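Local coordinates for SusD superfamily protein (Bacteroides fragilis NCTC 9343, PDB 3NQP) that probably binds glycans at the outer membrane as a SusD-family lipoprotein, handing them to a partner transporter, at residues A100-A105 with E111-Y116; Q169-L174 with L212-V217; N256-A261 with I362-A367; E441-F446 with G450-D455. All coordinates share one frame; numbering follows the deposited sequence.

Contact 1: residues A100-A105 with E111-Y116; sequences ARVTDA and EMKNFY
Lys113 reaches from the helix 110-135 to the chain that leaves the helix 89-102, and its amine is held there by backbone carbonyls. The main polar bond runs from Lys113 NZ to Ala105 O, at 2.8 Å. The amine meets this oxygen off to one side, with a C=O...N angle of 145° and a tilt of 18° from the carbonyl plane. A second, weak bond joins Lys113 NZ to Thr103 O over 3.4 Å. Carbonyls of a turn can point out of it, and a lysine suits them because its amine can serve more than one acceptor. The carboxylate of Asp104 may add a weak longer-range attraction, Asp104 OD1 lying 5.7 Å from Lys113 NZ.

The apolar part belongs to the lysine stem. With CG anti to the backbone N the chain of Lys113 leaves its helix outward, then bends at chi3 (-76°) to bring NZ to the carbonyls. Along the way Lys113 CG passes 3.9 Å from Val102 CG1, the two side chains running in opposite directions. A compact branched valine fits this buried place, where it also touches Leu108.

Within the turn, of type I, Ala105 N bonds to Val102 O at 3.1 Å. The arrangement is that of two consecutive helices joined by a short loop, with a lysine of the second tied to the turn that ends the first, consistent with the TPR-like helical part of SusD proteins.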
loop_
_atom_site.group_PDB
_atom_site.type_symbol
_atom_site.label_atom_id
_atom_site.label_comp_id
_atom_site.label_asym_id
_atom_site.label_seq_id
_atom_site.Cartn_x
_atom_site.Cartn_y
_atom_site.Cartn_z
ATOM N N ALA A 100 -26.086 -8.559 7.394
ATOM C CA ALA A 100 -27.294 -9.358 7.692
ATOM C C ALA A 100 -28.008 -8.851 8.966
ATOM O O ALA A 100 -29.208 -8.637 8.967
ATOM C CB ALA A 100 -26.916 -10.864 7.828
ATOM N N ARG A 101 -27.277 -8.614 10.040
ATOM C CA ARG A 101 -27.943 -8.192 11.290
ATOM C C ARG A 101 -28.451 -6.764 11.339
ATOM O O ARG A 101 -29.432 -6.471 12.032
ATOM C CB ARG A 101 -27.031 -8.396 12.485
ATOM C CG ARG A 101 -26.800 -9.867 12.821
ATOM C CD ARG A 101 -26.254 -9.972 14.249
ATOM N NE ARG A 101 -25.324 -11.079 14.441
ATOM C CZ ARG A 101 -24.951 -11.561 15.629
ATOM N NH1 ARG A 101 -25.441 -11.053 16.763
ATOM N NH2 ARG A 101 -24.094 -12.580 15.686
ATOM N N VAL A 102 -27.766 -5.868 10.654
ATOM C CA VAL A 102 -27.990 -4.444 10.826
ATOM C C VAL A 102 -28.908 -3.842 9.736
ATOM O O VAL A 102 -29.559 -2.843 9.987
ATOM C CB VAL A 102 -26.638 -3.693 10.934
ATOM C CG1 VAL A 102 -26.827 -2.197 10.761
ATOM C CG2 VAL A 102 -25.969 -4.016 12.244
ATOM N N THR A 103 -28.974 -4.457 8.554
ATOM C CA THR A 103 -29.750 -3.902 7.453
ATOM C C THR A 103 -31.171 -3.502 7.882
ATOM O O THR A 103 -31.615 -2.402 7.553
ATOM C CB THR A 103 -29.747 -4.829 6.225
ATOM O OG1 THR A 103 -28.430 -4.839 5.675
ATOM C CG2 THR A 103 -30.707 -4.350 5.128
ATOM N N ASP A 104 -31.856 -4.327 8.675
ATOM C CA ASP A 104 -33.232 -3.988 9.114
ATOM C C ASP A 104 -33.386 -3.677 10.609
ATOM O O ASP A 104 -34.490 -3.740 11.145
ATOM C CB ASP A 104 -34.192 -5.101 8.679
ATOM C CG ASP A 104 -34.211 -5.285 7.170
ATOM O OD1 ASP A 104 -34.169 -4.278 6.446
ATOM O OD2 ASP A 104 -34.263 -6.433 6.700
ATOM N N ALA A 105 -32.287 -3.309 11.269
ATOM C CA ALA A 105 -32.271 -3.007 12.693
ATOM C C ALA A 105 -33.055 -1.751 13.012
ATOM O O ALA A 105 -32.957 -0.751 12.288
ATOM C CB ALA A 105 -30.843 -2.826 13.171
ATOM N N GLU A 111 -29.195 7.513 10.376
ATOM C CA GLU A 111 -27.859 8.091 10.098
ATOM C C GLU A 111 -26.718 7.168 10.496
ATOM O O GLU A 111 -25.810 6.954 9.718
ATOM C CB GLU A 111 -27.652 9.434 10.810
ATOM C CG GLU A 111 -28.389 10.600 10.114
ATOM C CD GLU A 111 -29.890 10.563 10.370
ATOM O OE1 GLU A 111 -30.314 10.008 11.408
ATOM O OE2 GLU A 111 -30.630 11.111 9.561
HETATM N N MSE A 112 -26.775 6.611 11.707
HETATM C CA MSE A 112 -25.725 5.720 12.161
HETATM C C MSE A 112 -25.759 4.394 11.413
HETATM O O MSE A 112 -24.716 3.872 11.041
HETATM C CB MSE A 112 -25.824 5.476 13.670
HETATM C CG MSE A 112 -24.723 4.535 14.209
HETATM SE SE MSE A 112 -24.769 4.375 16.124
HETATM C CE MSE A 112 -24.119 6.087 16.700
ATOM N N LYS A 113 -26.948 3.850 11.204
ATOM C CA LYS A 113 -27.080 2.611 10.434
ATOM C C LYS A 113 -26.452 2.784 9.026
ATOM O O LYS A 113 -25.695 1.931 8.569
ATOM C CB LYS A 113 -28.541 2.208 10.326
ATOM C CG LYS A 113 -28.801 0.943 9.535
ATOM C CD LYS A 113 -30.245 0.835 9.089
ATOM C CE LYS A 113 -31.173 0.452 10.176
ATOM N NZ LYS A 113 -32.561 0.133 9.666
ATOM N N ASN A 114 -26.806 3.871 8.347
ATOM C CA ASN A 114 -26.349 4.115 6.997
ATOM C C ASN A 114 -24.824 4.356 7.002
ATOM O O ASN A 114 -24.130 3.902 6.101
ATOM C CB ASN A 114 -27.070 5.311 6.383
ATOM C CG ASN A 114 -28.498 5.019 6.034
ATOM O OD1 ASN A 114 -28.905 3.859 5.948
ATOM N ND2 ASN A 114 -29.267 6.069 5.825
ATOM N N PHE A 115 -24.317 5.060 8.016
ATOM C CA PHE A 115 -22.864 5.295 8.099
ATOM C C PHE A 115 -22.104 3.996 8.269
ATOM O O PHE A 115 -21.118 3.748 7.577
ATOM C CB PHE A 115 -22.488 6.264 9.214
ATOM C CG PHE A 115 -21.074 6.746 9.088
ATOM C CD1 PHE A 115 -20.774 7.771 8.219
ATOM C CD2 PHE A 115 -20.048 6.123 9.761
ATOM C CE1 PHE A 115 -19.479 8.191 8.062
ATOM C CE2 PHE A 115 -18.736 6.552 9.586
ATOM C CZ PHE A 115 -18.477 7.584 8.751
ATOM N N TYR A 116 -22.588 3.164 9.192
ATOM C CA TYR A 116 -22.015 1.862 9.455
ATOM C C TYR A 116 -22.119 0.957 8.237
ATOM O O TYR A 116 -21.154 0.282 7.887
ATOM C CB TYR A 116 -22.672 1.203 10.669
ATOM C CG TYR A 116 -22.283 1.772 12.031
ATOM C CD1 TYR A 116 -21.250 2.695 12.170
ATOM C CD2 TYR A 116 -22.948 1.356 13.182
ATOM C CE1 TYR A 116 -20.872 3.192 13.421
ATOM C CE2 TYR A 116 -22.563 1.828 14.459
ATOM C CZ TYR A 116 -21.537 2.752 14.562
ATOM O OH TYR A 116 -21.167 3.214 15.782
#

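Contact 2: residues Q169-L174 with L212-V217; sequences QIKSDL and LWTSKV
Lys171 and Thr214 point at each other from the helices 163-181 and 200-216 and meet tip to tip. Their CA atoms stand 10.5 Å apart, a gap that a long side chain can span. Lys171 does most of the reaching: CG lies anti to the carbonyl carbon, and beyond it the chain is fully extended. Its amine arrives at the hydroxyl of the threonine, with Lys171 NZ 3.1 Å from Thr214 OG1. Thr214 turns OG1 between its own backbone N and carbonyl carbon (chi1 58°), while its methyl takes the flank of the lysine tip, Thr214 CG2 lying 4.1 Å from Lys171 CE.

The acid that joins the two is Asp228, which forms a salt bridge with Lys171 and a hydrogen bond with Thr214; the lysine also makes a cation-pi contact with Tyr211. Threonine suits this place because it is small and offers a hydroxyl beside a methyl.

Elsewhere on helix 163-181, away from Lys171, Gln169 NE2 donates to Asp173 OD2 one turn on, a bond of 3.2 Å that is nearly straight at 170°. The donor lies 41° out of the carboxylate plane, and Asp173 also pairs with Arg124 of the helix 110-135. Two successive helices are thus joined through Asp228, the shared partner of Lys171 and Thr214, in keeping with the TPR-like helical scaffold of SusD proteins.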
loop_
_atom_site.group_PDB
_atom_site.type_symbol
_atom_site.label_atom_id
_atom_site.label_comp_id
_atom_site.label_asym_id
_atom_site.label_seq_id
_atom_site.Cartn_x
_atom_site.Cartn_y
_atom_site.Cartn_z
ATOM N N GLN A 169 -18.933 -8.099 -7.901
ATOM C CA GLN A 169 -19.312 -7.973 -6.527
ATOM C C GLN A 169 -18.633 -6.792 -5.880
ATOM O O GLN A 169 -19.257 -6.056 -5.099
ATOM C CB GLN A 169 -18.919 -9.211 -5.734
ATOM C CG GLN A 169 -19.370 -9.144 -4.256
ATOM C CD GLN A 169 -20.873 -9.042 -4.100
ATOM O OE1 GLN A 169 -21.624 -9.663 -4.845
ATOM N NE2 GLN A 169 -21.322 -8.259 -3.114
ATOM N N ILE A 170 -17.335 -6.656 -6.168
ATOM C CA ILE A 170 -16.580 -5.524 -5.656
ATOM C C ILE A 170 -17.299 -4.221 -6.052
ATOM O O ILE A 170 -17.529 -3.342 -5.242
ATOM C CB ILE A 170 -15.148 -5.522 -6.179
ATOM C CG1 ILE A 170 -14.308 -6.616 -5.510
ATOM C CG2 ILE A 170 -14.515 -4.209 -5.921
ATOM C CD1 ILE A 170 -12.916 -6.814 -6.194
ATOM N N LYS A 171 -17.631 -4.086 -7.319
ATOM C CA LYS A 171 -18.240 -2.845 -7.796
ATOM C C LYS A 171 -19.674 -2.662 -7.236
ATOM O O LYS A 171 -20.076 -1.550 -6.889
ATOM C CB LYS A 171 -18.199 -2.805 -9.330
ATOM C CG LYS A 171 -16.754 -2.522 -9.869
ATOM C CD LYS A 171 -16.625 -2.583 -11.387
ATOM C CE LYS A 171 -15.237 -2.197 -11.920
ATOM N NZ LYS A 171 -15.131 -2.400 -13.417
ATOM N N SER A 172 -20.437 -3.744 -7.115
ATOM C CA SER A 172 -21.746 -3.645 -6.465
ATOM C C SER A 172 -21.601 -3.116 -5.044
ATOM O O SER A 172 -22.320 -2.197 -4.623
ATOM C CB SER A 172 -22.410 -5.006 -6.456
ATOM O OG SER A 172 -23.618 -4.931 -5.758
ATOM N N ASP A 173 -20.610 -3.647 -4.320
ATOM C CA ASP A 173 -20.333 -3.197 -2.944
ATOM C C ASP A 173 -19.875 -1.769 -2.842
ATOM O O ASP A 173 -20.244 -1.073 -1.905
ATOM C CB ASP A 173 -19.353 -4.141 -2.209
ATOM C CG ASP A 173 -20.010 -5.462 -1.800
ATOM O OD1 ASP A 173 -21.267 -5.516 -1.787
ATOM O OD2 ASP A 173 -19.277 -6.433 -1.496
ATOM N N LEU A 174 -19.082 -1.314 -3.806
ATOM C CA LEU A 174 -18.644 0.074 -3.758
ATOM C C LEU A 174 -19.852 1.004 -3.974
ATOM O O LEU A 174 -19.996 2.023 -3.293
ATOM C CB LEU A 174 -17.593 0.341 -4.812
ATOM C CG LEU A 174 -16.220 -0.305 -4.526
ATOM C CD1 LEU A 174 -15.306 -0.293 -5.786
ATOM C CD2 LEU A 174 -15.528 0.370 -3.343
ATOM N N LEU A 212 -9.559 2.586 -12.096
ATOM C CA LEU A 212 -8.345 2.695 -12.865
ATOM C C LEU A 212 -7.769 1.324 -13.218
ATOM O O LEU A 212 -7.352 1.075 -14.346
ATOM C CB LEU A 212 -7.241 3.471 -12.115
ATOM C CG LEU A 212 -5.960 3.626 -12.935
ATOM C CD1 LEU A 212 -6.145 4.339 -14.312
ATOM C CD2 LEU A 212 -4.924 4.382 -12.039
ATOM N N TRP A 213 -7.679 0.464 -12.221
ATOM C CA TRP A 213 -7.186 -0.894 -12.424
ATOM C C TRP A 213 -7.978 -1.602 -13.534
ATOM O O TRP A 213 -7.376 -2.084 -14.493
ATOM C CB TRP A 213 -7.245 -1.693 -11.127
ATOM C CG TRP A 213 -6.769 -3.060 -11.275
ATOM C CD1 TRP A 213 -7.444 -4.106 -11.917
ATOM C CD2 TRP A 213 -5.499 -3.601 -10.860
ATOM N NE1 TRP A 213 -6.665 -5.240 -11.888
ATOM C CE2 TRP A 213 -5.477 -4.961 -11.256
ATOM C CE3 TRP A 213 -4.382 -3.077 -10.173
ATOM C CZ2 TRP A 213 -4.391 -5.796 -10.992
ATOM C CZ3 TRP A 213 -3.318 -3.921 -9.909
ATOM C CH2 TRP A 213 -3.337 -5.264 -10.311
ATOM N N THR A 214 -9.304 -1.619 -13.444
ATOM C CA THR A 214 -10.082 -2.359 -14.458
ATOM C C THR A 214 -10.038 -1.666 -15.822
ATOM O O THR A 214 -10.239 -2.326 -16.842
ATOM C CB THR A 214 -11.524 -2.662 -14.003
ATOM O OG1 THR A 214 -12.186 -1.442 -13.686
ATOM C CG2 THR A 214 -11.495 -3.557 -12.726
ATOM N N SER A 215 -9.751 -0.357 -15.843
ATOM C CA SER A 215 -9.524 0.341 -17.102
ATOM C C SER A 215 -8.340 -0.236 -17.910
ATOM O O SER A 215 -8.385 -0.261 -19.140
ATOM C CB SER A 215 -9.249 1.828 -16.870
ATOM O OG SER A 215 -10.363 2.518 -16.319
ATOM N N LYS A 216 -7.312 -0.706 -17.203
ATOM C CA LYS A 216 -6.038 -1.037 -17.783
ATOM C C LYS A 216 -5.599 -2.504 -17.763
ATOM O O LYS A 216 -4.778 -2.913 -18.589
ATOM C CB LYS A 216 -4.949 -0.178 -17.101
ATOM C CG LYS A 216 -5.074 1.274 -17.501
ATOM C CD LYS A 216 -3.996 2.160 -16.786
ATOM C CE LYS A 216 -2.601 1.921 -17.284
ATOM N NZ LYS A 216 -1.743 3.119 -16.870
ATOM N N VAL A 217 -6.134 -3.280 -16.833
ATOM C CA VAL A 217 -5.675 -4.652 -16.579
ATOM C C VAL A 217 -6.784 -5.667 -16.861
ATOM O O VAL A 217 -7.871 -5.557 -16.334
ATOM C CB VAL A 217 -5.215 -4.830 -15.108
ATOM C CG1 VAL A 217 -4.513 -6.207 -14.884
ATOM C CG2 VAL A 217 -4.254 -3.708 -14.744
#

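Contact 3: residues N256-A261 with I362-A367; sequences NAKNKA and IGYVNA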
loop_
_atom_site.group_PDB
_atom_site.type_symbol
_atom_site.label_atom_id
_atom_site.label_comp_id
_atom_site.label_asym_id
_atom_site.label_seq_id
_atom_site.Cartn_x
_atom_site.Cartn_y
_atom_site.Cartn_z
ATOM N N ASN A 256 4.375 11.626 11.060
ATOM C CA ASN A 256 4.742 11.879 12.447
ATOM C C ASN A 256 3.636 11.375 13.376
ATOM O O ASN A 256 2.449 11.741 13.234
ATOM C CB ASN A 256 5.002 13.371 12.602
ATOM C CG ASN A 256 5.336 13.790 14.031
ATOM O OD1 ASN A 256 5.162 13.040 14.995
ATOM N ND2 ASN A 256 5.768 15.035 14.165
ATOM N N ALA A 257 4.023 10.522 14.324
ATOM C CA ALA A 257 3.055 9.866 15.208
ATOM C C ALA A 257 2.401 10.872 16.169
ATOM O O ALA A 257 1.412 10.555 16.831
ATOM C CB ALA A 257 3.722 8.680 15.961
ATOM N N LYS A 258 2.954 12.081 16.250
ATOM C CA LYS A 258 2.339 13.155 17.039
ATOM C C LYS A 258 1.532 14.127 16.148
ATOM O O LYS A 258 1.011 15.118 16.626
ATOM C CB LYS A 258 3.411 13.892 17.868
ATOM C CG LYS A 258 4.215 12.982 18.797
ATOM C CD LYS A 258 3.512 12.724 20.120
ATOM C CE LYS A 258 4.417 12.000 21.144
ATOM N NZ LYS A 258 5.833 12.542 21.223
ATOM N N ASN A 259 1.360 13.789 14.863
ATOM C CA ASN A 259 0.568 14.627 13.950
ATOM C C ASN A 259 -0.454 13.783 13.175
ATOM O O ASN A 259 -0.719 14.010 12.001
ATOM C CB ASN A 259 1.505 15.395 12.987
ATOM C CG ASN A 259 0.746 16.432 12.156
ATOM O OD1 ASN A 259 -0.180 17.028 12.655
ATOM N ND2 ASN A 259 1.097 16.591 10.882
ATOM N N LYS A 260 -1.025 12.792 13.836
ATOM C CA LYS A 260 -1.886 11.816 13.172
ATOM C C LYS A 260 -3.170 12.420 12.687
ATOM O O LYS A 260 -3.605 13.452 13.179
ATOM C CB LYS A 260 -2.221 10.633 14.118
ATOM C CG LYS A 260 -1.006 9.791 14.430
ATOM C CD LYS A 260 -1.362 8.603 15.328
ATOM C CE LYS A 260 -0.137 7.692 15.585
ATOM N NZ LYS A 260 -0.707 6.412 16.169
ATOM N N ALA A 261 -3.767 11.765 11.721
ATOM C CA ALA A 261 -5.059 12.195 11.134
ATOM C C ALA A 261 -5.014 13.637 10.644
ATOM O O ALA A 261 -5.994 14.370 10.701
ATOM C CB ALA A 261 -6.191 11.987 12.150
ATOM N N ILE A 362 8.368 5.143 12.208
ATOM C CA ILE A 362 8.738 4.294 13.363
ATOM C C ILE A 362 8.247 4.864 14.706
ATOM O O ILE A 362 8.815 4.578 15.776
ATOM C CB ILE A 362 10.259 3.955 13.372
ATOM C CG1 ILE A 362 11.135 5.216 13.366
ATOM C CG2 ILE A 362 10.600 3.065 12.169
ATOM C CD1 ILE A 362 12.630 5.005 13.947
ATOM N N GLY A 363 7.176 5.650 14.669
ATOM C CA GLY A 363 6.481 6.044 15.935
ATOM C C GLY A 363 7.267 7.055 16.771
ATOM O O GLY A 363 7.747 8.040 16.233
ATOM N N TYR A 364 7.441 6.786 18.064
ATOM C CA TYR A 364 8.183 7.720 18.946
ATOM C C TYR A 364 8.838 7.013 20.106
ATOM O O TYR A 364 8.653 5.812 20.309
ATOM C CB TYR A 364 7.243 8.828 19.456
ATOM C CG TYR A 364 6.011 8.299 20.170
ATOM C CD1 TYR A 364 6.116 7.507 21.324
ATOM C CD2 TYR A 364 4.731 8.568 19.676
ATOM C CE1 TYR A 364 4.982 7.011 21.960
ATOM C CE2 TYR A 364 3.595 8.091 20.313
ATOM C CZ TYR A 364 3.725 7.293 21.441
ATOM O OH TYR A 364 2.587 6.795 22.029
ATOM N N VAL A 365 9.622 7.758 20.883
ATOM C CA VAL A 365 10.203 7.230 22.087
ATOM C C VAL A 365 9.367 7.821 23.207
ATOM O O VAL A 365 9.205 9.054 23.296
ATOM C CB VAL A 365 11.665 7.639 22.239
ATOM C CG1 VAL A 365 12.242 7.030 23.496
ATOM C CG2 VAL A 365 12.501 7.232 20.991
ATOM N N ASN A 366 8.838 6.960 24.067
ATOM C CA ASN A 366 7.930 7.421 25.095
ATOM C C ASN A 366 8.674 8.041 26.292
ATOM O O ASN A 366 9.908 8.143 26.286
ATOM C CB ASN A 366 6.981 6.272 25.498
ATOM C CG ASN A 366 7.667 5.166 26.218
ATOM O OD1 ASN A 366 8.791 5.324 26.735
ATOM N ND2 ASN A 366 7.006 4.022 26.272
ATOM N N ALA A 367 7.940 8.465 27.309
ATOM C CA ALA A 367 8.558 9.198 28.433
ATOM C C ALA A 367 9.519 8.292 29.226
ATOM O O ALA A 367 10.464 8.776 29.835
ATOM C CB ALA A 367 7.466 9.809 29.363
HETATM O O HOH W 1 6.791 9.768 14.454
HETATM O O HOH W 2 7.016 10.852 23.062
#
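Gly363 O accepts a hydrogen bond from a water whose oxygen is 2.7 Å from Gly363 O, and the same water accepts from Ala257 N at 2.9 Å, bridging the two backbones. A second water repeats the pattern further out, accepting from Lys258 NZ and donating to Val365 O, each at 2.8 Å. No direct hydrogen bond crosses the contact.

The loop 256-261 carries a type I turn and an Asx turn: Asn256 OD1 accepts from Lys258 N at 2.7 Å, the donor standing above the carbonyl plane. An asparagine fits because its short amide reaches forward to the backbone N two residues on, which steadies the turn that carries Ala257 and Lys258. Gly363 has a positive phi, which glycine adopts readily. Tyr364 belongs to the short hairpin of strands 364-365 and 371-372, and its hydroxyl is hydrogen-bonded to Glu273, which also receives Asn366.

The Tyr364 ring lies beside the water bridges. Its CG sits between the backbone N and the carbonyl carbon (chi1 56°), which brings the ring beside the loop. The Lys258 and Tyr364 side chains cross at about a right angle, and Lys258 CE comes 3.7 Å from Tyr364 CD2. Ala257 CB, small enough for close approach, touches Gly363 CA at 3.8 Å and Tyr364 CD2 at 3.9 Å.

Contact 4: residues E441-F446 with G450-D455; sequences EKDKEF and GQRWWD
Lys442 bends at chi3 (76°) and Gln451 at chi2 (-63°), which brings amine and amide oxygen together between the helices 431-445 and 452-458. Lys442 NZ gives Gln451 OE1 a bond of 2.8 Å, in the carbonyl plane and on a lone pair. Lys442 NZ also forms a salt bridge with Asp455 OD1 at 2.7 Å, received on the syn lone pair of that oxygen, so two acceptors grip the amine of this buried lysine. Arg458 is a second cationic partner of Asp455.

Arg452 grips Asp443 side-on: Arg452 NE meets Asp443 OD1 at 2.7 Å and Arg452 NH2 meets Asp443 OD2 at 2.9 Å, although the two planes stand 51° apart. The long, planar arginine suits this two-point grip. One water links Asp443 OD1 to Asp455 OD2 and may ease the repulsion of the two acids; another links Phe446 O to Gln451 N. Phe446 CB packs on Gln451 CG at 3.9 Å. The two salt bridges join successive helices across a short connection, in the buried helical part of the SusD-family region.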
loop_
_atom_site.group_PDB
_atom_site.type_symbol
_atom_site.label_atom_id
_atom_site.label_comp_id
_atom_site.label_asym_id
_atom_site.label_seq_id
_atom_site.Cartn_x
_atom_site.Cartn_y
_atom_site.Cartn_z
ATOM N N GLU A 441 7.972 8.568 -9.426
ATOM C CA GLU A 441 7.509 9.454 -8.369
ATOM C C GLU A 441 6.787 8.681 -7.260
ATOM O O GLU A 441 6.968 8.958 -6.101
ATOM C CB GLU A 441 6.618 10.563 -8.949
ATOM C CG GLU A 441 6.631 11.851 -8.103
ATOM C CD GLU A 441 7.991 12.455 -7.954
ATOM O OE1 GLU A 441 8.759 12.439 -8.938
ATOM O OE2 GLU A 441 8.298 12.900 -6.837
ATOM N N LYS A 442 5.934 7.729 -7.627
ATOM C CA LYS A 442 5.353 6.799 -6.645
ATOM C C LYS A 442 6.437 6.003 -5.903
ATOM O O LYS A 442 6.313 5.777 -4.711
ATOM C CB LYS A 442 4.364 5.846 -7.319
ATOM C CG LYS A 442 3.054 6.531 -7.679
ATOM C CD LYS A 442 1.897 5.541 -8.013
ATOM C CE LYS A 442 1.350 4.921 -6.712
ATOM N NZ LYS A 442 0.154 4.022 -6.996
ATOM N N ASP A 443 7.492 5.607 -6.610
ATOM C CA ASP A 443 8.583 4.837 -6.013
ATOM C C ASP A 443 9.263 5.613 -4.899
ATOM O O ASP A 443 9.697 5.036 -3.920
ATOM C CB ASP A 443 9.665 4.504 -7.070
ATOM C CG ASP A 443 9.275 3.362 -7.985
ATOM O OD1 ASP A 443 8.253 2.673 -7.705
ATOM O OD2 ASP A 443 9.983 3.203 -9.020
ATOM N N LYS A 444 9.416 6.913 -5.102
ATOM C CA LYS A 444 9.977 7.800 -4.097
ATOM C C LYS A 444 9.005 8.214 -2.993
ATOM O O LYS A 444 9.408 8.334 -1.813
ATOM C CB LYS A 444 10.515 9.044 -4.745
ATOM C CG LYS A 444 11.764 8.849 -5.547
ATOM C CD LYS A 444 12.085 10.172 -6.251
ATOM C CE LYS A 444 13.168 9.958 -7.262
ATOM N NZ LYS A 444 13.626 11.235 -7.824
ATOM N N GLU A 445 7.746 8.469 -3.378
ATOM C CA GLU A 445 6.750 9.051 -2.471
ATOM C C GLU A 445 6.233 8.006 -1.466
ATOM O O GLU A 445 5.945 8.329 -0.302
ATOM C CB GLU A 445 5.583 9.644 -3.270
ATOM C CG GLU A 445 4.507 10.402 -2.510
ATOM C CD GLU A 445 5.029 11.675 -1.827
ATOM O OE1 GLU A 445 6.075 12.201 -2.231
ATOM O OE2 GLU A 445 4.382 12.133 -0.892
ATOM N N PHE A 446 6.115 6.769 -1.927
ATOM C CA PHE A 446 5.367 5.730 -1.219
ATOM C C PHE A 446 6.184 4.496 -0.760
ATOM O O PHE A 446 5.677 3.383 -0.660
ATOM C CB PHE A 446 4.223 5.278 -2.094
ATOM C CG PHE A 446 3.249 6.324 -2.385
ATOM C CD1 PHE A 446 2.493 6.894 -1.363
ATOM C CD2 PHE A 446 3.052 6.781 -3.689
ATOM C CE1 PHE A 446 1.594 7.899 -1.640
ATOM C CE2 PHE A 446 2.133 7.774 -3.952
ATOM C CZ PHE A 446 1.413 8.335 -2.919
ATOM N N GLY A 450 3.060 0.431 0.138
ATOM C CA GLY A 450 2.315 -0.671 -0.472
ATOM C C GLY A 450 1.823 -0.462 -1.902
ATOM O O GLY A 450 0.766 -0.984 -2.280
ATOM N N GLN A 451 2.564 0.302 -2.694
ATOM C CA GLN A 451 2.139 0.563 -4.054
ATOM C C GLN A 451 2.880 -0.176 -5.198
ATOM O O GLN A 451 2.270 -0.474 -6.260
ATOM C CB GLN A 451 2.228 2.051 -4.329
ATOM C CG GLN A 451 1.390 2.934 -3.390
ATOM C CD GLN A 451 -0.075 2.671 -3.504
ATOM O OE1 GLN A 451 -0.682 2.827 -4.572
ATOM N NE2 GLN A 451 -0.672 2.221 -2.396
ATOM N N ARG A 452 4.175 -0.410 -5.026
ATOM C CA ARG A 452 4.980 -0.751 -6.187
ATOM C C ARG A 452 4.556 -2.033 -6.911
ATOM O O ARG A 452 4.544 -2.077 -8.160
ATOM C CB ARG A 452 6.478 -0.809 -5.893
ATOM C CG ARG A 452 7.271 -0.871 -7.218
ATOM C CD ARG A 452 8.772 -0.602 -7.033
ATOM N NE ARG A 452 9.265 0.177 -8.152
ATOM C CZ ARG A 452 9.883 -0.279 -9.230
ATOM N NH1 ARG A 452 10.249 -1.553 -9.352
ATOM N NH2 ARG A 452 10.219 0.589 -10.167
ATOM N N TRP A 453 4.188 -3.060 -6.175
ATOM C CA TRP A 453 3.769 -4.309 -6.856
ATOM C C TRP A 453 2.557 -3.992 -7.707
ATOM O O TRP A 453 2.460 -4.427 -8.855
ATOM C CB TRP A 453 3.448 -5.448 -5.864
ATOM C CG TRP A 453 2.851 -6.710 -6.559
ATOM C CD1 TRP A 453 1.670 -7.263 -6.308
ATOM C CD2 TRP A 453 3.448 -7.470 -7.621
ATOM N NE1 TRP A 453 1.445 -8.340 -7.151
ATOM C CE2 TRP A 453 2.543 -8.499 -7.951
ATOM C CE3 TRP A 453 4.666 -7.399 -8.300
ATOM C CZ2 TRP A 453 2.806 -9.418 -8.931
ATOM C CZ3 TRP A 453 4.922 -8.319 -9.282
ATOM C CH2 TRP A 453 4.000 -9.324 -9.575
ATOM N N TRP A 454 1.618 -3.225 -7.133
ATOM C CA TRP A 454 0.394 -2.882 -7.879
ATOM C C TRP A 454 0.717 -2.019 -9.124
ATOM O O TRP A 454 0.215 -2.271 -10.235
ATOM C CB TRP A 454 -0.640 -2.231 -6.962
ATOM C CG TRP A 454 -1.016 -3.071 -5.747
ATOM C CD1 TRP A 454 -1.199 -2.632 -4.474
ATOM C CD2 TRP A 454 -1.340 -4.464 -5.740
ATOM N NE1 TRP A 454 -1.588 -3.687 -3.662
ATOM C CE2 TRP A 454 -1.677 -4.813 -4.428
ATOM C CE3 TRP A 454 -1.377 -5.450 -6.723
ATOM C CZ2 TRP A 454 -2.030 -6.104 -4.073
ATOM C CZ3 TRP A 454 -1.721 -6.749 -6.352
ATOM C CH2 TRP A 454 -2.036 -7.047 -5.048
ATOM N N ASP A 455 1.584 -1.039 -8.934
ATOM C CA ASP A 455 2.041 -0.173 -10.036
ATOM C C ASP A 455 2.662 -0.974 -11.195
ATOM O O ASP A 455 2.390 -0.654 -12.354
ATOM C CB ASP A 455 3.034 0.867 -9.511
ATOM C CG ASP A 455 2.401 1.846 -8.524
ATOM O OD1 ASP A 455 1.165 1.981 -8.477
ATOM O OD2 ASP A 455 3.154 2.485 -7.750
HETATM O O HOH W 3 5.825 2.445 -6.612
HETATM O O HOH W 4 5.382 1.021 -2.558
#

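The four contacts follow one another along the chain without interlocking. Contact 1 uses helix 110-135 and contact 2 the next helix, 163-181, and their centres are about 25 Å apart. Contact 4 is the most central, its centre about 8 Å from the centre of the chain, and it touches contact 2 directly: Trp213 CZ3 lies 3.9 Å from Trp454 O, so these two helical regions share packing. Contact 3 stands apart on the surface, its nearest atoms about 12 Å from contact 4, and it lies opposite contact 2 across the chain's centre. Tyr364 of contact 3 has its side chain about 5 Å from a bound 1,2-ethanediol, probably from the crystallisation liquor.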